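Local coordinates for VgrG protein (Vibrio cholerae, PDB 4DTH) that binds ATP and magnesium in its actin cross-linking domain, a toxin module that probably joins G-actin monomers covalently, at residues A[172-184]-A[345-359]. Numbering follows the deposited sequence.
With MG (magnesium ion), chain D; ATP (adenosine-5'-triphosphate), chain B; SO4 (sulfate ion), chain F.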
ATOM      1  N   GLY A 172     -13.580   0.001   2.414  1.00 22.40           N
ATOM      2  CA  GLY A 172     -12.598   0.867   3.065  1.00 21.54           C
ATOM      3  C   GLY A 172     -11.333   0.111   3.434  1.00 23.18           C
ATOM      4  O   GLY A 172     -10.447   0.665   4.091  1.00 22.55           O
ATOM      5  N   GLN A 173     -11.224  -1.157   2.996  1.00 19.25           N
ATOM      6  CA  GLN A 173     -10.115  -2.021   3.378  1.00 18.94           C
ATOM      7  C   GLN A 173      -9.201  -2.512   2.272  1.00 22.30           C
ATOM      8  O   GLN A 173      -9.660  -2.923   1.203  1.00 21.54           O
ATOM      9  CB  GLN A 173     -10.646  -3.226   4.168  1.00 20.38           C
ATOM     10  CG  GLN A 173     -11.288  -2.827   5.503  1.00 21.95           C
ATOM     11  CD  GLN A 173     -11.930  -3.966   6.260  1.00 31.66           C
ATOM     12  OE1 GLN A 173     -12.405  -4.958   5.695  1.00 27.93           O
ATOM     13  NE2 GLN A 173     -12.021  -3.804   7.569  1.00 24.07           N
ATOM     14  N   GLN A 174      -7.898  -2.525   2.571  1.00 18.82           N
ATOM     15  CA  GLN A 174      -6.867  -3.108   1.709  1.00 18.58           C
ATOM     16  C   GLN A 174      -5.937  -3.946   2.563  1.00 21.17           C
ATOM     17  O   GLN A 174      -5.887  -3.780   3.782  1.00 21.05           O
ATOM     18  CB  GLN A 174      -6.031  -2.044   0.982  1.00 19.73           C
ATOM     19  CG  GLN A 174      -6.725  -1.423  -0.219  1.00 28.76           C
ATOM     20  CD  GLN A 174      -7.387  -0.143   0.177  1.00 43.81           C
ATOM     21  OE1 GLN A 174      -6.741   0.810   0.627  1.00 41.11           O
ATOM     22  NE2 GLN A 174      -8.698  -0.101   0.035  1.00 34.95           N
ATOM     23  N   ALA A 175      -5.192  -4.844   1.911  1.00 19.30           N
ATOM     24  CA  ALA A 175      -4.168  -5.642   2.553  1.00 19.06           C
ATOM     25  C   ALA A 175      -2.933  -5.569   1.672  1.00 22.53           C
ATOM     26  O   ALA A 175      -3.051  -5.520   0.441  1.00 22.09           O
ATOM     27  CB  ALA A 175      -4.622  -7.086   2.695  1.00 19.76           C
ATOM     28  N   THR A 176      -1.751  -5.540   2.303  1.00 18.53           N
ATOM     29  CA  THR A 176      -0.463  -5.523   1.619  1.00 17.92           C
ATOM     30  C   THR A 176       0.321  -6.738   2.069  1.00 21.70           C
ATOM     31  O   THR A 176       0.487  -6.945   3.271  1.00 21.10           O
ATOM     32  CB  THR A 176       0.256  -4.177   1.808  1.00 23.34           C
ATOM     33  OG1 THR A 176      -0.543  -3.151   1.205  1.00 21.66           O
ATOM     34  CG2 THR A 176       1.654  -4.159   1.188  1.00 23.00           C
ATOM     35  N   VAL A 177       0.786  -7.544   1.108  1.00 18.45           N
ATOM     36  CA  VAL A 177       1.547  -8.766   1.363  1.00 18.83           C
ATOM     37  C   VAL A 177       2.980  -8.557   0.888  1.00 23.12           C
ATOM     38  O   VAL A 177       3.194  -8.086  -0.229  1.00 23.51           O
ATOM     39  CB  VAL A 177       0.872 -10.000   0.686  1.00 23.44           C
ATOM     40  CG1 VAL A 177       1.780 -11.238   0.691  1.00 23.59           C
ATOM     41  CG2 VAL A 177      -0.481 -10.315   1.324  1.00 23.45           C
ATOM     42  N   GLY A 178       3.939  -8.931   1.732  1.00 19.86           N
ATOM     43  CA  GLY A 178       5.354  -8.877   1.391  1.00 19.73           C
ATOM     44  C   GLY A 178       5.920 -10.274   1.297  1.00 24.54           C
ATOM     45  O   GLY A 178       5.683 -11.086   2.192  1.00 23.14           O
ATOM     46  N   VAL A 179       6.635 -10.587   0.201  1.00 21.92           N
ATOM     47  CA  VAL A 179       7.271 -11.905  -0.014  1.00 22.09           C
ATOM     48  C   VAL A 179       8.719 -11.729  -0.456  1.00 25.69           C
ATOM     49  O   VAL A 179       9.055 -10.671  -0.993  1.00 24.06           O
ATOM     50  CB  VAL A 179       6.495 -12.794  -1.039  1.00 26.13           C
ATOM     51  CG1 VAL A 179       5.113 -13.175  -0.521  1.00 25.60           C
ATOM     52  CG2 VAL A 179       6.411 -12.136  -2.422  1.00 25.72           C
ATOM     53  N   ALA A 180       9.563 -12.783  -0.306  1.00 23.69           N
ATOM     54  CA  ALA A 180      10.939 -12.755  -0.811  1.00 23.67           C
ATOM     55  C   ALA A 180      10.835 -12.596  -2.339  1.00 25.83           C
ATOM     56  O   ALA A 180      10.020 -13.283  -2.970  1.00 24.42           O
ATOM     57  CB  ALA A 180      11.652 -14.065  -0.484  1.00 25.00           C
ATOM     58  N   ALA A 181      11.596 -11.641  -2.913  1.00 22.53           N
ATOM     59  CA  ALA A 181      11.580 -11.368  -4.354  1.00 23.29           C
ATOM     60  C   ALA A 181      11.962 -12.616  -5.160  1.00 27.36           C
ATOM     61  O   ALA A 181      11.340 -12.882  -6.190  1.00 26.82           O
ATOM     62  CB  ALA A 181      12.505 -10.212  -4.692  1.00 24.19           C
ATOM     63  N   LYS A 182      12.896 -13.432  -4.628  1.00 25.03           N
ATOM     64  CA  LYS A 182      13.334 -14.674  -5.265  1.00 26.18           C
ATOM     65  C   LYS A 182      12.229 -15.747  -5.334  1.00 31.94           C
ATOM     66  O   LYS A 182      12.371 -16.733  -6.061  1.00 32.83           O
ATOM     67  CB  LYS A 182      14.615 -15.212  -4.605  1.00 28.26           C
ATOM     68  CG  LYS A 182      14.418 -15.750  -3.194  1.00 35.61           C
ATOM     69  CD  LYS A 182      15.683 -16.399  -2.669  1.00 45.56           C
ATOM     70  CE  LYS A 182      15.405 -17.074  -1.357  1.00 58.71           C
ATOM     71  NZ  LYS A 182      16.647 -17.479  -0.653  1.00 66.82           N
ATOM     72  N   GLY A 183      11.149 -15.546  -4.587  1.00 23.18           N
ATOM     73  CA  GLY A 183      10.041 -16.496  -4.562  1.00 22.74           C
ATOM     74  C   GLY A 183       8.986 -16.277  -5.625  1.00 26.47           C
ATOM     75  O   GLY A 183       8.236 -17.205  -5.941  1.00 26.05           O
ATOM     76  N   PHE A 184       8.885 -15.046  -6.160  1.00 22.83           N
ATOM     77  CA  PHE A 184       7.857 -14.720  -7.155  1.00 21.58           C
ATOM     78  C   PHE A 184       8.063 -15.486  -8.463  1.00 25.01           C
ATOM     79  O   PHE A 184       9.013 -15.223  -9.195  1.00 24.54           O
ATOM     80  CB  PHE A 184       7.756 -13.209  -7.399  1.00 22.89           C
ATOM     81  CG  PHE A 184       6.375 -12.778  -7.831  1.00 23.99           C
ATOM     82  CD1 PHE A 184       5.882 -13.114  -9.087  1.00 25.21           C
ATOM     83  CD2 PHE A 184       5.573 -12.011  -6.990  1.00 24.90           C
ATOM     84  CE1 PHE A 184       4.599 -12.724  -9.481  1.00 25.82           C
ATOM     85  CE2 PHE A 184       4.292 -11.626  -7.383  1.00 26.77           C
ATOM     86  CZ  PHE A 184       3.815 -11.975  -8.627  1.00 24.75           C
ATOM     87  N   GLU A 345      17.383 -10.586   2.581  1.00 24.95           N
ATOM     88  CA  GLU A 345      17.069 -10.685   1.161  1.00 24.58           C
ATOM     89  C   GLU A 345      15.940  -9.754   0.820  1.00 26.48           C
ATOM     90  O   GLU A 345      15.101  -9.461   1.673  1.00 24.41           O
ATOM     91  CB  GLU A 345      16.710 -12.117   0.789  1.00 26.10           C
ATOM     92  CG  GLU A 345      17.916 -13.036   0.881  1.00 36.32           C
ATOM     93  CD  GLU A 345      17.553 -14.491   0.731  1.00 57.17           C
ATOM     94  OE1 GLU A 345      16.995 -15.073   1.690  1.00 56.26           O
ATOM     95  OE2 GLU A 345      17.793 -15.039  -0.367  1.00 52.77           O
ATOM     96  N   LEU A 346      15.909  -9.288  -0.425  1.00 22.76           N
ATOM     97  CA  LEU A 346      14.881  -8.353  -0.869  1.00 21.80           C
ATOM     98  C   LEU A 346      13.474  -8.915  -0.753  1.00 24.45           C
ATOM     99  O   LEU A 346      13.211 -10.048  -1.166  1.00 23.29           O
ATOM    100  CB  LEU A 346      15.154  -7.901  -2.321  1.00 21.67           C
ATOM    101  CG  LEU A 346      14.076  -7.044  -3.004  1.00 25.94           C
ATOM    102  CD1 LEU A 346      14.025  -5.624  -2.433  1.00 25.86           C
ATOM    103  CD2 LEU A 346      14.315  -6.969  -4.497  1.00 28.40           C
ATOM    104  N   ALA A 347      12.576  -8.108  -0.170  1.00 20.78           N
ATOM    105  CA  ALA A 347      11.164  -8.416  -0.099  1.00 20.40           C
ATOM    106  C   ALA A 347      10.481  -7.465  -1.072  1.00 22.61           C
ATOM    107  O   ALA A 347      10.880  -6.302  -1.197  1.00 22.48           O
ATOM    108  CB  ALA A 347      10.624  -8.186   1.313  1.00 21.08           C
ATOM    109  N   ILE A 348       9.478  -7.973  -1.783  1.00 18.87           N
ATOM    110  CA  ILE A 348       8.667  -7.179  -2.710  1.00 18.12           C
ATOM    111  C   ILE A 348       7.236  -7.226  -2.233  1.00 20.66           C
ATOM    112  O   ILE A 348       6.757  -8.278  -1.800  1.00 20.08           O
ATOM    113  CB  ILE A 348       8.865  -7.540  -4.213  1.00 20.99           C
ATOM    114  CG1 ILE A 348       8.620  -9.051  -4.477  1.00 20.79           C
ATOM    115  CG2 ILE A 348      10.259  -7.058  -4.683  1.00 22.07           C
ATOM    116  CD1 ILE A 348       8.700  -9.497  -5.998  1.00 21.87           C
ATOM    117  N   LEU A 349       6.572  -6.064  -2.241  1.00 18.28           N
ATOM    118  CA  LEU A 349       5.239  -5.905  -1.671  1.00 18.32           C
ATOM    119  C   LEU A 349       4.131  -5.680  -2.660  1.00 19.98           C
ATOM    120  O   LEU A 349       4.351  -5.093  -3.711  1.00 18.82           O
ATOM    121  CB  LEU A 349       5.268  -4.775  -0.637  1.00 18.70           C
ATOM    122  CG  LEU A 349       5.721  -5.200   0.769  1.00 24.29           C
ATOM    123  CD1 LEU A 349       7.229  -5.528   0.826  1.00 25.02           C
ATOM    124  CD2 LEU A 349       5.416  -4.140   1.734  1.00 26.08           C
ATOM    125  N   PHE A 350       2.912  -6.135  -2.303  1.00 17.41           N
ATOM    126  CA  PHE A 350       1.761  -6.032  -3.195  1.00 17.85           C
ATOM    127  C   PHE A 350       0.522  -5.647  -2.449  1.00 21.32           C
ATOM    128  O   PHE A 350       0.208  -6.246  -1.419  1.00 20.75           O
ATOM    129  CB  PHE A 350       1.538  -7.364  -3.937  1.00 19.40           C
ATOM    130  CG  PHE A 350       2.749  -7.803  -4.718  1.00 19.92           C
ATOM    131  CD1 PHE A 350       2.950  -7.365  -6.024  1.00 21.02           C
ATOM    132  CD2 PHE A 350       3.726  -8.598  -4.127  1.00 21.04           C
ATOM    133  CE1 PHE A 350       4.105  -7.716  -6.725  1.00 21.11           C
ATOM    134  CE2 PHE A 350       4.880  -8.956  -4.831  1.00 23.20           C
ATOM    135  CZ  PHE A 350       5.066  -8.503  -6.120  1.00 21.61           C
ATOM    136  N   GLU A 351      -0.207  -4.664  -2.990  1.00 18.76           N
ATOM    137  CA  GLU A 351      -1.433  -4.180  -2.378  1.00 18.88           C
ATOM    138  C   GLU A 351      -2.655  -4.778  -3.063  1.00 22.12           C
ATOM    139  O   GLU A 351      -2.842  -4.607  -4.275  1.00 20.87           O
ATOM    140  CB  GLU A 351      -1.465  -2.640  -2.448  1.00 20.29           C
ATOM    141  CG  GLU A 351      -2.730  -2.017  -1.885  1.00 23.92           C
ATOM    142  CD  GLU A 351      -2.803  -0.508  -2.022  1.00 36.01           C
ATOM    143  OE1 GLU A 351      -1.755   0.159  -1.882  1.00 36.49           O
ATOM    144  OE2 GLU A 351      -3.927   0.012  -2.194  1.00 30.25           O
ATOM    145  N   PHE A 352      -3.504  -5.448  -2.277  1.00 19.13           N
ATOM    146  CA  PHE A 352      -4.772  -5.994  -2.760  1.00 18.99           C
ATOM    147  C   PHE A 352      -5.776  -4.851  -2.643  1.00 23.23           C
ATOM    148  O   PHE A 352      -6.181  -4.494  -1.532  1.00 23.08           O
ATOM    149  CB  PHE A 352      -5.194  -7.212  -1.922  1.00 20.56           C
ATOM    150  CG  PHE A 352      -4.335  -8.423  -2.194  1.00 21.34           C
ATOM    151  CD1 PHE A 352      -3.088  -8.563  -1.590  1.00 23.25           C
ATOM    152  CD2 PHE A 352      -4.765  -9.418  -3.067  1.00 23.10           C
ATOM    153  CE1 PHE A 352      -2.286  -9.681  -1.854  1.00 24.39           C
ATOM    154  CE2 PHE A 352      -3.970 -10.545  -3.314  1.00 24.68           C
ATOM    155  CZ  PHE A 352      -2.731 -10.659  -2.720  1.00 22.55           C
ATOM    156  N   ARG A 353      -6.129  -4.242  -3.785  1.00 19.98           N
ATOM    157  CA  ARG A 353      -7.050  -3.092  -3.868  1.00 19.37           C
ATOM    158  C   ARG A 353      -8.414  -3.409  -3.265  1.00 24.56           C
ATOM    159  O   ARG A 353      -9.023  -2.561  -2.613  1.00 24.14           O
ATOM    160  CB  ARG A 353      -7.143  -2.565  -5.305  1.00 17.56           C
ATOM    161  CG  ARG A 353      -5.784  -2.055  -5.846  1.00 21.22           C
ATOM    162  CD  ARG A 353      -5.297  -0.784  -5.142  1.00 24.18           C
ATOM    163  NE  ARG A 353      -6.141   0.369  -5.477  1.00 23.25           N
ATOM    164  CZ  ARG A 353      -6.068   1.563  -4.897  1.00 27.16           C
ATOM    165  NH1 ARG A 353      -5.186   1.786  -3.928  1.00 22.10           N
ATOM    166  NH2 ARG A 353      -6.863   2.549  -5.295  1.00 21.09           N
ATOM    167  N   THR A 354      -8.869  -4.650  -3.474  1.00 22.38           N
ATOM    168  CA  THR A 354     -10.058  -5.235  -2.850  1.00 22.45           C
ATOM    169  C   THR A 354      -9.509  -6.471  -2.133  1.00 25.44           C
ATOM    170  O   THR A 354      -8.756  -7.245  -2.745  1.00 24.90           O
ATOM    171  CB  THR A 354     -11.123  -5.593  -3.915  1.00 28.43           C
ATOM    172  OG1 THR A 354     -11.684  -4.383  -4.414  1.00 28.14           O
ATOM    173  CG2 THR A 354     -12.257  -6.453  -3.349  1.00 29.08           C
ATOM    174  N   VAL A 355      -9.853  -6.649  -0.847  1.00 22.52           N
ATOM    175  CA  VAL A 355      -9.356  -7.803  -0.092  1.00 22.28           C
ATOM    176  C   VAL A 355     -10.030  -9.081  -0.643  1.00 26.59           C
ATOM    177  O   VAL A 355     -11.262  -9.168  -0.624  1.00 26.59           O
ATOM    178  CB  VAL A 355      -9.532  -7.662   1.443  1.00 25.48           C
ATOM    179  CG1 VAL A 355      -8.985  -8.890   2.169  1.00 25.28           C
ATOM    180  CG2 VAL A 355      -8.858  -6.392   1.967  1.00 25.05           C
ATOM    181  N   PRO A 356      -9.250 -10.061  -1.149  1.00 23.61           N
ATOM    182  CA  PRO A 356      -9.873 -11.290  -1.670  1.00 24.21           C
ATOM    183  C   PRO A 356     -10.337 -12.194  -0.531  1.00 29.39           C
ATOM    184  O   PRO A 356      -9.934 -11.990   0.621  1.00 27.28           O
ATOM    185  CB  PRO A 356      -8.742 -11.932  -2.484  1.00 26.13           C
ATOM    186  CG  PRO A 356      -7.497 -11.512  -1.768  1.00 29.66           C
ATOM    187  CD  PRO A 356      -7.774 -10.121  -1.246  1.00 24.98           C
ATOM    188  N   ASN A 357     -11.157 -13.215  -0.852  1.00 28.17           N
ATOM    189  CA  ASN A 357     -11.668 -14.175   0.137  1.00 28.41           C
ATOM    190  C   ASN A 357     -10.555 -14.817   0.971  1.00 30.98           C
ATOM    191  O   ASN A 357     -10.706 -14.940   2.188  1.00 29.98           O
ATOM    192  CB  ASN A 357     -12.524 -15.253  -0.538  1.00 32.46           C
ATOM    193  CG  ASN A 357     -13.759 -14.732  -1.235  1.00 62.83           C
ATOM    194  OD1 ASN A 357     -14.012 -15.037  -2.405  1.00 63.99           O
ATOM    195  ND2 ASN A 357     -14.559 -13.937  -0.538  1.00 54.82           N
ATOM    196  N   GLU A 358      -9.419 -15.161   0.326  1.00 26.99           N
ATOM    197  CA  GLU A 358      -8.241 -15.772   0.956  1.00 26.66           C
ATOM    198  C   GLU A 358      -7.624 -14.917   2.088  1.00 29.56           C
ATOM    199  O   GLU A 358      -6.973 -15.463   2.978  1.00 28.61           O
ATOM    200  CB  GLU A 358      -7.157 -16.077  -0.095  1.00 28.27           C
ATOM    201  CG  GLU A 358      -7.565 -17.105  -1.141  1.00 38.42           C
ATOM    202  CD  GLU A 358      -8.137 -16.550  -2.432  1.00 53.99           C
ATOM    203  OE1 GLU A 358      -8.809 -15.494  -2.399  1.00 34.86           O
ATOM    204  OE2 GLU A 358      -7.941 -17.203  -3.482  1.00 50.90           O
ATOM    205  N   LEU A 359      -7.809 -13.589   2.039  1.00 25.02           N
ATOM    206  CA  LEU A 359      -7.215 -12.687   3.024  1.00 24.25           C
ATOM    207  C   LEU A 359      -8.216 -11.996   3.946  1.00 26.65           C
ATOM    208  O   LEU A 359      -7.793 -11.201   4.793  1.00 25.08           O
ATOM    209  CB  LEU A 359      -6.300 -11.646   2.341  1.00 23.85           C
ATOM    210  CG  LEU A 359      -5.146 -12.165   1.463  1.00 27.03           C
ATOM    211  CD1 LEU A 359      -4.410 -11.014   0.850  1.00 27.02           C
ATOM    212  CD2 LEU A 359      -4.166 -13.033   2.251  1.00 28.47           C
TER
HETATM  213 MG    MG D 403      -4.464   1.549  -0.107  1.00 45.01          MG
HETATM  214  PG  ATP B 401       0.301   4.600  -1.356  0.50 92.25           P
HETATM  215  O1G ATP B 401      -0.416   3.422  -1.935  0.50 93.34           O
HETATM  216  O2G ATP B 401       1.610   4.833  -2.058  0.50 92.91           O
HETATM  217  O3G ATP B 401      -0.513   5.859  -1.439  0.50 92.76           O
HETATM  218  PB  ATP B 401       1.265   4.894   1.343  0.50 85.57           P
HETATM  219  O1B ATP B 401       2.537   5.508   0.908  0.50 86.37           O
HETATM  220  O2B ATP B 401       0.380   5.975   1.913  0.50 86.26           O
HETATM  221  O3B ATP B 401       0.587   4.252   0.181  0.50 89.32           O
HETATM  222  PA  ATP B 401       2.598   2.735   2.599  0.60 72.32           P
HETATM  223  O1A ATP B 401       3.511   2.808   1.438  0.60 72.73           O
HETATM  224  O2A ATP B 401       3.423   3.022   3.856  0.60 73.13           O
HETATM  225  O3A ATP B 401       1.542   3.777   2.460  0.60 79.31           O
HETATM  226  O5' ATP B 401       1.943   1.271   2.647  1.00 62.23           O
HETATM  227  C5' ATP B 401       1.236   0.937   3.853  1.00 49.47           C
HETATM  228  C4' ATP B 401       0.784  -0.500   3.872  1.00 37.98           C
HETATM  229  O4' ATP B 401       1.923  -1.385   3.670  1.00 33.12           O
HETATM  230  C3' ATP B 401       0.171  -0.930   5.205  1.00 31.22           C
HETATM  231  O3' ATP B 401      -0.879  -1.881   5.042  1.00 26.13           O
HETATM  232  C2' ATP B 401       1.372  -1.530   5.923  1.00 30.31           C
HETATM  233  O2' ATP B 401       1.034  -2.353   7.028  1.00 30.31           O
HETATM  234  C1' ATP B 401       1.994  -2.285   4.766  1.00 30.37           C
HETATM  235  N9  ATP B 401       3.379  -2.730   4.946  1.00 27.29           N
HETATM  236  C8  ATP B 401       4.472  -1.950   5.211  1.00 27.41           C
HETATM  237  N7  ATP B 401       5.589  -2.629   5.309  1.00 26.83           N
HETATM  238  C5  ATP B 401       5.205  -3.946   5.098  1.00 24.86           C
HETATM  239  C6  ATP B 401       5.920  -5.159   5.056  1.00 25.60           C
HETATM  240  N6  ATP B 401       7.244  -5.254   5.237  1.00 25.24           N
HETATM  241  N1  ATP B 401       5.223  -6.290   4.801  1.00 25.54           N
HETATM  242  C2  ATP B 401       3.905  -6.208   4.601  1.00 23.81           C
HETATM  243  N3  ATP B 401       3.125  -5.129   4.613  1.00 23.91           N
HETATM  244  C4  ATP B 401       3.836  -4.016   4.872  1.00 25.76           C
HETATM  245  S   SO4 F 405      -5.739   5.501  -3.275  1.00 36.72           S
HETATM  246  O1  SO4 F 405      -6.229   6.456  -2.275  1.00 39.88           O
HETATM  247  O2  SO4 F 405      -6.847   5.009  -4.055  1.00 36.12           O
HETATM  248  O3  SO4 F 405      -4.759   6.169  -4.111  1.00 37.79           O
HETATM  249  O4  SO4 F 405      -5.083   4.382  -2.596  1.00 37.07           O
HETATM  250  O   HOH W   1     -11.857  -5.254   0.722  1.00 33.07           O
HETATM  251  O   HOH W   2     -11.108  -1.885  -1.038  1.00 27.84           O
HETATM  252  O   HOH W   3       0.098  -0.613   0.357  1.00 28.48           O
HETATM  253  O   HOH W   4      14.576 -12.256  -2.501  1.00 23.73           O
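Gln174 and Glu351 reach one magnesium ion from adjacent strands. The Gln174 amide offers OE1 at 2.5 Å from the metal. Glu351 OE2 binds the same ion at 2.6 Å, and the carboxylate and amide planes are turned only 24° apart. An extended chain, with CG anti to the backbone N (chi1 178°), carries the glutamate to the ion. In the glutamine the first torsion sets CG beside the backbone N, against Phe352 O, and a bend at the second turns the amide to the metal. Glu28 of strand 24-30 is a further ligand of this ion. Arg353 NH1 meets the syn side of Glu351 OE2 at 2.8 Å, tilted out of the carboxylate plane, so this oxygen serves metal and guanidinium alike. The same arginine grips a sulfate, probably from the crystallisation liquor, through NH1 and NH2.

Strand 173-180 lies between strands 24-30 and 343-352, antiparallel to both. Val177-Phe350 and Val179-Ile348 are hydrogen-bonded pairs with both N-H...O bonds made; in the Ala175-Phe352 pair, Phe352 N bonds to Ala175 O. Ala181 N reaches Leu346 O, continuing the pairing into the 3-10 turn.

ATP and magnesium lie over the face bearing Thr176, Gly178, Leu349 and Glu351. Leu349 CD2 lies 3.4 Å from adenine C5, an apolar branch suited to a flat base. Gly178, having no side chain, makes way for Leu349 CD1, 3.9 Å from its CA. Thr176 OG1 and Glu351 OE1 share a water.

The opposite face is apolar. Leu359 CD1 sits over the centre of the Phe352 ring, 3.6 Å above its plane, while Val177 CG2 touches both residues. Further along, the Phe184 and Phe350 rings meet obliquely, planes at 43°, and Leu195 of helix 190-196 packs on both.

At the solvent-facing end, extended Lys182 brings NZ to the syn lone pair of Glu345 OE2, a 2.7 Å salt bridge.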